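Local structure of probable starch synthase 4, chloroplastic/amyloplastic (Arabidopsis thaliana, 6GNE) at residues Arg309-Ile315 with Gly338-Leu344; Lys289-Lys293 with Tyr384-Asp388. The protein is a probable plastid starch synthase, a two-domain glycosyltransferase of the GT-B fold with ADP bound in the model. One frame throughout, in Å; residues are numbered along the deposited sequence.

Overall arrangement
Both contacts are buried in the Rossmann-like domain of the GT-B fold built on the parallel sheet that includes strands 311-317 and 340-346. The centres of contacts 1 and 2 are about 11 Å apart. Contact 1 lies within the sheet, two adjacent strands joined by backbone bonds with apolar side chains on both faces. Contact 2 lies over the L311 side of that sheet, where helix 287-300 meets the C-terminal end of helix 377-386, and relies on lysines reaching carbonyls and a carboxylate. They touch just before and at the start of strand 311-317, where R309 O bonds to K293 and L311 N to D388. Each reaches ADP, contact 1 at the adenine, contact 2 at the ribose.

Contact 1 of 2, residues Arg309-Ile315 with Gly338-Leu344; sequences RPLVGCI and GGQFVLL. With ADP (adenosine-5'-diphosphate), chain F.
The R309 guanidinium has G338 O over one face, 3.0 Å above its plane and offset toward the rim, while G339 O lies at its edge, in plane, and takes a weak hydrogen bond from R309 NH2 at 3.2 Å. The bend at chi3 (-108°) brings the group over the Schellman turn at G338, where helix 324-336 ends, and its NE forms a salt bridge with E306. The F341 ring has V312 O over one face, also offset, and L343 CB at its edge; V312 CG1 packs on F341 CE2 at 3.5 Å. The R309 and Q340 side chains cross at about a right angle, R309 CD meeting Q340 CG, and the Q340 amide is hydrogen-bonded to R297 and S303. Strands 311-317 and 340-346, joined through helix 324-336, form a beta-alpha-beta unit of the Rossmann-like sheet. Between them, parallel pairing runs from Q340 N to P310 O (3.0 Å), through V312 N to Q340 O, V342 N to V312 O and C314 N to V342 O, to L344 N with C314 O. Helix 324-336 covers the face of V312, C314 and F341. On the other face L311 CD1 meets V342 CG2 at 3.7 Å, under helices 287-300 and 377-386. Toward the C-terminal ends of both strands, I315 CG2 rests against the adenine of ADP, 3.7 Å from its C4, and L344 CG lies 3.8 Å from ADP N1.

Contact 2 of 2, residues Lys289-Lys293 with Tyr384-Asp388; sequences KEENK and YAASD. With ADP (adenosine-5'-diphosphate), chain F.
K289 sends its chain along the end of the opposing helix, with CG passing A385 O before the ammonium group arrives. Extended as far as CE, the chain turns only at chi4 (55°), and this last bend sets NZ between two backbone oxygens, A385 O at 2.7 Å and S387 O at 2.8 Å. The first is approached from well above its carbonyl plane (44° out of it), the second with a smaller tilt of 21°. Y409 O is a third acceptor, so a buried ammonium is gripped by three carbonyls; a positive charge at the C-terminal end of helix 377-386 would probably also be favoured by the helix dipole. One turn further on, N292 lays CB and its amide against the methyl group of A385, N292 ND2 lying 3.9 Å from A385 CB, while N292 ND2 is hydrogen-bonded to A279 O. This packing joins helix 287-300 to the helix that leads into strand 389-392 in the Rossmann-like domain of the GT-B fold. K293 follows, its CA 3.6 Å from A386 CB, and its extended chain runs past A386 O to a salt bridge between K293 NZ and the syn lone pair of D388 OD2, at 2.6 Å. A water accepts from K293 NZ and donates to D388 OD1, closing a small ring of bonds. Both charged groups have a second partner around the start of strand 311-317: K293 NZ bonds to R309 O, just before it, and D388 OD2 accepts from L311 N. At the N-terminal end of segment 384-388, Y384 points away from K289-K293, and its OH shares a 2.7 Å hydrogen bond with ADP O2', which lies at the ring edge, in plane.

Contact 1 of 2, residues Arg309-Ile315 with Gly338-Leu344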
ATOM      1  N   ARG A 309       4.801  20.576  24.200  1.00 54.89           N
ATOM      2  CA  ARG A 309       3.731  20.830  23.265  1.00 52.36           C
ATOM      3  C   ARG A 309       3.734  19.634  22.296  1.00 46.41           C
ATOM      4  O   ARG A 309       4.728  19.408  21.615  1.00 44.23           O
ATOM      5  CB  ARG A 309       3.966  22.161  22.557  1.00 54.61           C
ATOM      6  CG  ARG A 309       2.753  22.664  21.840  1.00 56.78           C
ATOM      7  CD  ARG A 309       2.931  24.039  21.216  1.00 60.42           C
ATOM      8  NE  ARG A 309       2.196  25.087  21.922  1.00 65.87           N
ATOM      9  CZ  ARG A 309       0.986  25.585  21.610  1.00 67.59           C
ATOM     10  NH1 ARG A 309       0.499  26.560  22.370  1.00 71.08           N
ATOM     11  NH2 ARG A 309       0.255  25.171  20.565  1.00 66.85           N
ATOM     12  N   PRO A 310       2.650  18.835  22.272  1.00 41.89           N
ATOM     13  CA  PRO A 310       2.637  17.656  21.410  1.00 40.07           C
ATOM     14  C   PRO A 310       2.541  18.026  19.909  1.00 38.79           C
ATOM     15  O   PRO A 310       1.754  18.893  19.538  1.00 37.39           O
ATOM     16  CB  PRO A 310       1.392  16.899  21.876  1.00 38.45           C
ATOM     17  CG  PRO A 310       0.491  17.958  22.356  1.00 38.68           C
ATOM     18  CD  PRO A 310       1.373  19.001  22.974  1.00 40.75           C
ATOM     19  N   LEU A 311       3.379  17.386  19.098  1.00 38.03           N
ATOM     20  CA  LEU A 311       3.374  17.551  17.651  1.00 37.40           C
ATOM     21  C   LEU A 311       2.543  16.427  17.053  1.00 35.61           C
ATOM     22  O   LEU A 311       2.871  15.263  17.213  1.00 36.46           O
ATOM     23  CB  LEU A 311       4.800  17.499  17.100  1.00 37.92           C
ATOM     24  CG  LEU A 311       4.959  17.635  15.588  1.00 38.15           C
ATOM     25  CD1 LEU A 311       4.581  19.036  15.144  1.00 39.92           C
ATOM     26  CD2 LEU A 311       6.392  17.348  15.185  1.00 39.16           C
ATOM     27  N   VAL A 312       1.461  16.783  16.373  1.00 35.31           N
ATOM     28  CA  VAL A 312       0.568  15.820  15.724  1.00 33.77           C
ATOM     29  C   VAL A 312       0.963  15.792  14.260  1.00 33.41           C
ATOM     30  O   VAL A 312       1.023  16.824  13.608  1.00 34.30           O
ATOM     31  CB  VAL A 312      -0.914  16.247  15.838  1.00 33.92           C
ATOM     32  CG1 VAL A 312      -1.814  15.252  15.097  1.00 33.62           C
ATOM     33  CG2 VAL A 312      -1.348  16.370  17.309  1.00 34.50           C
ATOM     34  N   GLY A 313       1.274  14.615  13.750  1.00 32.50           N
ATOM     35  CA  GLY A 313       1.624  14.456  12.333  1.00 31.48           C
ATOM     36  C   GLY A 313       0.549  13.689  11.577  1.00 30.53           C
ATOM     37  O   GLY A 313      -0.254  12.937  12.160  1.00 29.88           O
ATOM     38  N   CYS A 314       0.511  13.933  10.274  1.00 30.42           N
ATOM     39  CA  CYS A 314      -0.367  13.255   9.362  1.00 30.52           C
ATOM     40  C   CYS A 314       0.331  13.206   8.023  1.00 31.03           C
ATOM     41  O   CYS A 314       0.692  14.259   7.469  1.00 31.23           O
ATOM     42  CB  CYS A 314      -1.694  14.003   9.228  1.00 32.83           C
ATOM     43  SG  CYS A 314      -2.838  13.233   8.057  1.00 34.87           S
ATOM     44  N   ILE A 315       0.521  11.984   7.506  1.00 31.03           N
ATOM     45  CA  ILE A 315       1.147  11.697   6.200  1.00 30.88           C
ATOM     46  C   ILE A 315       0.207  10.793   5.444  1.00 30.25           C
ATOM     47  O   ILE A 315      -0.020   9.650   5.846  1.00 29.71           O
ATOM     48  CB  ILE A 315       2.485  10.972   6.355  1.00 30.34           C
ATOM     49  CG1 ILE A 315       3.499  11.889   7.057  1.00 31.97           C
ATOM     50  CG2 ILE A 315       3.015  10.555   4.994  1.00 30.31           C
ATOM     51  CD1 ILE A 315       4.644  11.149   7.687  1.00 32.51           C
ATOM     52  N   GLY A 338      -3.804  23.248  22.150  1.00 38.44           N
ATOM     53  CA  GLY A 338      -2.462  23.686  22.491  1.00 38.75           C
ATOM     54  C   GLY A 338      -1.341  22.811  21.953  1.00 37.66           C
ATOM     55  O   GLY A 338      -0.275  22.759  22.552  1.00 38.02           O
ATOM     56  N   GLY A 339      -1.590  22.109  20.842  1.00 36.04           N
ATOM     57  CA  GLY A 339      -0.571  21.317  20.162  1.00 34.31           C
ATOM     58  C   GLY A 339      -0.181  21.966  18.859  1.00 33.94           C
ATOM     59  O   GLY A 339      -0.722  23.006  18.495  1.00 34.58           O
ATOM     60  N   GLN A 340       0.768  21.348  18.172  1.00 34.08           N
ATOM     61  CA  GLN A 340       1.188  21.714  16.821  1.00 34.36           C
ATOM     62  C   GLN A 340       0.816  20.609  15.848  1.00 32.85           C
ATOM     63  O   GLN A 340       0.590  19.473  16.246  1.00 32.29           O
ATOM     64  CB  GLN A 340       2.695  21.934  16.786  1.00 36.23           C
ATOM     65  CG  GLN A 340       3.207  22.966  17.797  1.00 38.43           C
ATOM     66  CD  GLN A 340       4.717  23.116  17.796  1.00 40.13           C
ATOM     67  OE1 GLN A 340       5.437  22.133  17.809  1.00 41.19           O
ATOM     68  NE2 GLN A 340       5.196  24.354  17.802  1.00 41.59           N
ATOM     69  N   PHE A 341       0.729  20.950  14.571  1.00 32.73           N
ATOM     70  CA  PHE A 341       0.274  20.034  13.535  1.00 31.42           C
ATOM     71  C   PHE A 341       1.100  20.185  12.232  1.00 33.15           C
ATOM     72  O   PHE A 341       1.231  21.291  11.690  1.00 34.61           O
ATOM     73  CB  PHE A 341      -1.194  20.309  13.235  1.00 30.96           C
ATOM     74  CG  PHE A 341      -1.895  19.186  12.541  1.00 29.31           C
ATOM     75  CD1 PHE A 341      -1.724  18.954  11.189  1.00 29.17           C
ATOM     76  CD2 PHE A 341      -2.705  18.343  13.254  1.00 28.98           C
ATOM     77  CE1 PHE A 341      -2.348  17.901  10.555  1.00 28.59           C
ATOM     78  CE2 PHE A 341      -3.342  17.267  12.632  1.00 28.30           C
ATOM     79  CZ  PHE A 341      -3.158  17.040  11.287  1.00 28.13           C
ATOM     80  N   VAL A 342       1.601  19.064  11.724  1.00 32.87           N
ATOM     81  CA  VAL A 342       2.309  18.995  10.461  1.00 33.98           C
ATOM     82  C   VAL A 342       1.606  18.011   9.539  1.00 33.15           C
ATOM     83  O   VAL A 342       1.521  16.839   9.866  1.00 32.49           O
ATOM     84  CB  VAL A 342       3.763  18.518  10.641  1.00 34.34           C
ATOM     85  CG1 VAL A 342       4.454  18.416   9.305  1.00 34.68           C
ATOM     86  CG2 VAL A 342       4.528  19.548  11.443  1.00 36.96           C
ATOM     87  N   LEU A 343       1.126  18.498   8.398  1.00 33.27           N
ATOM     88  CA  LEU A 343       0.492  17.662   7.395  1.00 32.80           C
ATOM     89  C   LEU A 343       1.438  17.538   6.208  1.00 33.69           C
ATOM     90  O   LEU A 343       1.958  18.541   5.692  1.00 35.05           O
ATOM     91  CB  LEU A 343      -0.839  18.241   6.914  1.00 33.27           C
ATOM     92  CG  LEU A 343      -1.567  17.534   5.770  1.00 33.25           C
ATOM     93  CD1 LEU A 343      -1.938  16.106   6.157  1.00 33.06           C
ATOM     94  CD2 LEU A 343      -2.830  18.261   5.415  1.00 34.12           C
ATOM     95  N   LEU A 344       1.642  16.303   5.775  1.00 33.78           N
ATOM     96  CA  LEU A 344       2.281  16.023   4.506  1.00 35.65           C
ATOM     97  C   LEU A 344       1.312  15.186   3.687  1.00 35.06           C
ATOM     98  O   LEU A 344       1.035  14.057   4.026  1.00 33.36           O
ATOM     99  CB  LEU A 344       3.585  15.270   4.736  1.00 36.25           C
ATOM    100  CG  LEU A 344       4.354  14.826   3.503  1.00 36.14           C
ATOM    101  CD1 LEU A 344       4.668  16.030   2.649  1.00 37.01           C
ATOM    102  CD2 LEU A 344       5.630  14.132   3.979  1.00 36.15           C
TER
HETATM  103  PB  ADP F 601      -2.474   4.021   0.871  1.00 27.46           P
HETATM  104  O1B ADP F 601      -1.999   2.742   0.247  1.00 28.85           O
HETATM  105  O2B ADP F 601      -1.808   5.283   0.404  1.00 27.40           O
HETATM  106  O3B ADP F 601      -3.979   4.133   0.795  1.00 28.09           O
HETATM  107  PA  ADP F 601      -0.972   3.022   3.122  1.00 28.50           P
HETATM  108  O1A ADP F 601      -0.940   3.434   4.565  1.00 29.64           O
HETATM  109  O2A ADP F 601      -1.202   1.552   2.885  1.00 30.69           O
HETATM  110  O3A ADP F 601      -2.103   3.938   2.433  1.00 27.33           O
HETATM  111  O5' ADP F 601       0.391   3.419   2.369  1.00 28.95           O
HETATM  112  C5' ADP F 601       0.875   4.762   2.327  1.00 29.36           C
HETATM  113  C4' ADP F 601       2.385   4.880   2.049  1.00 28.85           C
HETATM  114  O4' ADP F 601       2.643   6.050   1.258  1.00 28.56           O
HETATM  115  C3' ADP F 601       3.212   5.090   3.300  1.00 28.13           C
HETATM  116  O3' ADP F 601       4.526   4.613   3.059  1.00 27.88           O
HETATM  117  C2' ADP F 601       3.261   6.588   3.447  1.00 27.70           C
HETATM  118  O2' ADP F 601       4.374   7.033   4.201  1.00 28.75           O
HETATM  119  C1' ADP F 601       3.383   7.009   2.012  1.00 28.36           C
HETATM  120  N9  ADP F 601       2.822   8.348   1.730  1.00 29.82           N
HETATM  121  C8  ADP F 601       1.531   8.674   1.588  1.00 29.22           C
HETATM  122  N7  ADP F 601       1.404   9.985   1.284  1.00 29.29           N
HETATM  123  C5  ADP F 601       2.634  10.520   1.225  1.00 29.69           C
HETATM  124  C6  ADP F 601       3.228  11.867   0.959  1.00 29.92           C
HETATM  125  N6  ADP F 601       2.424  12.928   0.698  1.00 28.33           N
HETATM  126  N1  ADP F 601       4.587  11.973   0.999  1.00 29.74           N
HETATM  127  C2  ADP F 601       5.368  10.900   1.285  1.00 30.03           C
HETATM  128  N3  ADP F 601       4.887   9.672   1.539  1.00 29.05           N
HETATM  129  C4  ADP F 601       3.561   9.429   1.525  1.00 29.65           C

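Contact 2 of 2, residues Lys289-Lys293 with Tyr384-Asp388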
ATOM      1  N   LYS A 289      14.848  11.081  19.206  1.00 45.82           N
ATOM      2  CA  LYS A 289      13.475  11.472  18.858  1.00 45.02           C
ATOM      3  C   LYS A 289      13.225  12.943  19.188  1.00 47.38           C
ATOM      4  O   LYS A 289      12.837  13.681  18.300  1.00 48.48           O
ATOM      5  CB  LYS A 289      12.409  10.599  19.535  1.00 42.04           C
ATOM      6  CG  LYS A 289      11.029  10.742  18.910  1.00 37.94           C
ATOM      7  CD  LYS A 289      10.043   9.815  19.548  1.00 36.21           C
ATOM      8  CE  LYS A 289       8.625  10.056  19.041  1.00 34.88           C
ATOM      9  NZ  LYS A 289       8.446  10.001  17.558  1.00 33.59           N
ATOM     10  N   GLU A 290      13.474  13.374  20.429  1.00 51.24           N
ATOM     11  CA  GLU A 290      13.447  14.811  20.747  1.00 54.45           C
ATOM     12  C   GLU A 290      14.325  15.657  19.804  1.00 54.05           C
ATOM     13  O   GLU A 290      13.912  16.746  19.404  1.00 56.10           O
ATOM     14  CB  GLU A 290      13.814  15.100  22.214  1.00 58.53           C
ATOM     15  CG  GLU A 290      13.842  16.603  22.614  1.00 64.04           C
ATOM     16  CD  GLU A 290      12.583  17.445  22.207  1.00 66.50           C
ATOM     17  OE1 GLU A 290      11.438  16.925  22.278  1.00 67.56           O
ATOM     18  OE2 GLU A 290      12.728  18.637  21.805  1.00 68.33           O
ATOM     19  N   GLU A 291      15.510  15.161  19.439  1.00 53.90           N
ATOM     20  CA  GLU A 291      16.385  15.872  18.492  1.00 55.01           C
ATOM     21  C   GLU A 291      15.718  16.057  17.114  1.00 52.50           C
ATOM     22  O   GLU A 291      15.864  17.112  16.509  1.00 52.48           O
ATOM     23  CB  GLU A 291      17.786  15.219  18.359  1.00 58.07           C
ATOM     24  CG  GLU A 291      18.838  15.742  19.348  1.00 63.05           C
ATOM     25  CD  GLU A 291      20.024  14.778  19.666  1.00 66.52           C
ATOM     26  OE1 GLU A 291      20.428  13.939  18.805  1.00 65.22           O
ATOM     27  OE2 GLU A 291      20.569  14.888  20.804  1.00 68.46           O
ATOM     28  N   ASN A 292      14.984  15.049  16.639  1.00 49.30           N
ATOM     29  CA  ASN A 292      14.254  15.150  15.351  1.00 47.17           C
ATOM     30  C   ASN A 292      13.052  16.099  15.459  1.00 44.50           C
ATOM     31  O   ASN A 292      12.754  16.866  14.539  1.00 42.51           O
ATOM     32  CB  ASN A 292      13.799  13.766  14.835  1.00 46.70           C
ATOM     33  CG  ASN A 292      14.931  12.966  14.206  1.00 48.01           C
ATOM     34  OD1 ASN A 292      15.524  13.381  13.200  1.00 48.47           O
ATOM     35  ND2 ASN A 292      15.237  11.814  14.804  1.00 47.78           N
ATOM     36  N   LYS A 293      12.371  16.052  16.595  1.00 43.05           N
ATOM     37  CA  LYS A 293      11.320  17.004  16.877  1.00 41.71           C
ATOM     38  C   LYS A 293      11.849  18.437  16.775  1.00 42.13           C
ATOM     39  O   LYS A 293      11.253  19.276  16.105  1.00 40.33           O
ATOM     40  CB  LYS A 293      10.690  16.719  18.237  1.00 40.85           C
ATOM     41  CG  LYS A 293       9.475  17.591  18.505  1.00 40.47           C
ATOM     42  CD  LYS A 293       8.733  17.116  19.726  1.00 39.54           C
ATOM     43  CE  LYS A 293       7.616  18.086  20.065  1.00 39.43           C
ATOM     44  NZ  LYS A 293       6.785  17.605  21.196  1.00 38.96           N
ATOM     45  N   TYR A 384       7.522  11.233  10.760  1.00 31.84           N
ATOM     46  CA  TYR A 384       7.283  10.068  11.640  1.00 31.04           C
ATOM     47  C   TYR A 384       8.196  10.189  12.879  1.00 32.13           C
ATOM     48  O   TYR A 384       7.734  10.053  14.012  1.00 33.86           O
ATOM     49  CB  TYR A 384       7.565   8.740  10.935  1.00 30.73           C
ATOM     50  CG  TYR A 384       6.573   8.315   9.861  1.00 30.54           C
ATOM     51  CD1 TYR A 384       5.225   8.061  10.169  1.00 29.94           C
ATOM     52  CD2 TYR A 384       6.988   8.106   8.540  1.00 31.03           C
ATOM     53  CE1 TYR A 384       4.316   7.650   9.195  1.00 29.04           C
ATOM     54  CE2 TYR A 384       6.079   7.695   7.544  1.00 31.44           C
ATOM     55  CZ  TYR A 384       4.743   7.460   7.870  1.00 29.67           C
ATOM     56  OH  TYR A 384       3.875   7.043   6.885  1.00 27.87           O
ATOM     57  N   ALA A 385       9.478  10.456  12.671  1.00 31.54           N
ATOM     58  CA  ALA A 385      10.426  10.569  13.763  1.00 32.48           C
ATOM     59  C   ALA A 385      10.078  11.678  14.748  1.00 33.26           C
ATOM     60  O   ALA A 385      10.078  11.448  15.962  1.00 33.32           O
ATOM     61  CB  ALA A 385      11.822  10.818  13.214  1.00 33.74           C
ATOM     62  N   ALA A 386       9.791  12.875  14.223  1.00 33.36           N
ATOM     63  CA  ALA A 386       9.541  14.042  15.064  1.00 35.06           C
ATOM     64  C   ALA A 386       8.220  14.009  15.853  1.00 33.67           C
ATOM     65  O   ALA A 386       8.146  14.548  16.944  1.00 33.33           O
ATOM     66  CB  ALA A 386       9.602  15.320  14.233  1.00 36.08           C
ATOM     67  N   SER A 387       7.199  13.389  15.292  1.00 32.48           N
ATOM     68  CA  SER A 387       5.846  13.539  15.819  1.00 33.20           C
ATOM     69  C   SER A 387       5.646  12.722  17.102  1.00 32.65           C
ATOM     70  O   SER A 387       6.239  11.663  17.262  1.00 32.96           O
ATOM     71  CB  SER A 387       4.810  13.164  14.746  1.00 32.26           C
ATOM     72  OG  SER A 387       4.899  11.798  14.404  1.00 31.41           O
ATOM     73  N   ASP A 388       4.828  13.254  18.008  1.00 32.42           N
ATOM     74  CA  ASP A 388       4.401  12.555  19.210  1.00 32.04           C
ATOM     75  C   ASP A 388       3.129  11.752  18.976  1.00 31.20           C
ATOM     76  O   ASP A 388       2.906  10.713  19.627  1.00 29.46           O
ATOM     77  CB  ASP A 388       4.123  13.547  20.301  1.00 32.99           C
ATOM     78  CG  ASP A 388       5.318  14.384  20.602  1.00 35.13           C
ATOM     79  OD1 ASP A 388       6.355  13.791  20.980  1.00 36.28           O
ATOM     80  OD2 ASP A 388       5.226  15.619  20.396  1.00 36.49           O
TER
HETATM   81  PB  ADP F 601      -2.474   4.021   0.871  1.00 27.46           P
HETATM   82  O1B ADP F 601      -1.999   2.742   0.247  1.00 28.85           O
HETATM   83  O2B ADP F 601      -1.808   5.283   0.404  1.00 27.40           O
HETATM   84  O3B ADP F 601      -3.979   4.133   0.795  1.00 28.09           O
HETATM   85  PA  ADP F 601      -0.972   3.022   3.122  1.00 28.50           P
HETATM   86  O1A ADP F 601      -0.940   3.434   4.565  1.00 29.64           O
HETATM   87  O2A ADP F 601      -1.202   1.552   2.885  1.00 30.69           O
HETATM   88  O3A ADP F 601      -2.103   3.938   2.433  1.00 27.33           O
HETATM   89  O5' ADP F 601       0.391   3.419   2.369  1.00 28.95           O
HETATM   90  C5' ADP F 601       0.875   4.762   2.327  1.00 29.36           C
HETATM   91  C4' ADP F 601       2.385   4.880   2.049  1.00 28.85           C
HETATM   92  O4' ADP F 601       2.643   6.050   1.258  1.00 28.56           O
HETATM   93  C3' ADP F 601       3.212   5.090   3.300  1.00 28.13           C
HETATM   94  O3' ADP F 601       4.526   4.613   3.059  1.00 27.88           O
HETATM   95  C2' ADP F 601       3.261   6.588   3.447  1.00 27.70           C
HETATM   96  O2' ADP F 601       4.374   7.033   4.201  1.00 28.75           O
HETATM   97  C1' ADP F 601       3.383   7.009   2.012  1.00 28.36           C
HETATM   98  N9  ADP F 601       2.822   8.348   1.730  1.00 29.82           N
HETATM   99  C8  ADP F 601       1.531   8.674   1.588  1.00 29.22           C
HETATM  100  N7  ADP F 601       1.404   9.985   1.284  1.00 29.29           N
HETATM  101  C5  ADP F 601       2.634  10.520   1.225  1.00 29.69           C
HETATM  102  C6  ADP F 601       3.228  11.867   0.959  1.00 29.92           C
HETATM  103  N6  ADP F 601       2.424  12.928   0.698  1.00 28.33           N
HETATM  104  N1  ADP F 601       4.587  11.973   0.999  1.00 29.74           N
HETATM  105  C2  ADP F 601       5.368  10.900   1.285  1.00 30.03           C
HETATM  106  N3  ADP F 601       4.887   9.672   1.539  1.00 29.05           N
HETATM  107  C4  ADP F 601       3.561   9.429   1.525  1.00 29.65           C
HETATM  108  O   HOH W   1       7.554  15.334  22.765  1.00 33.87           O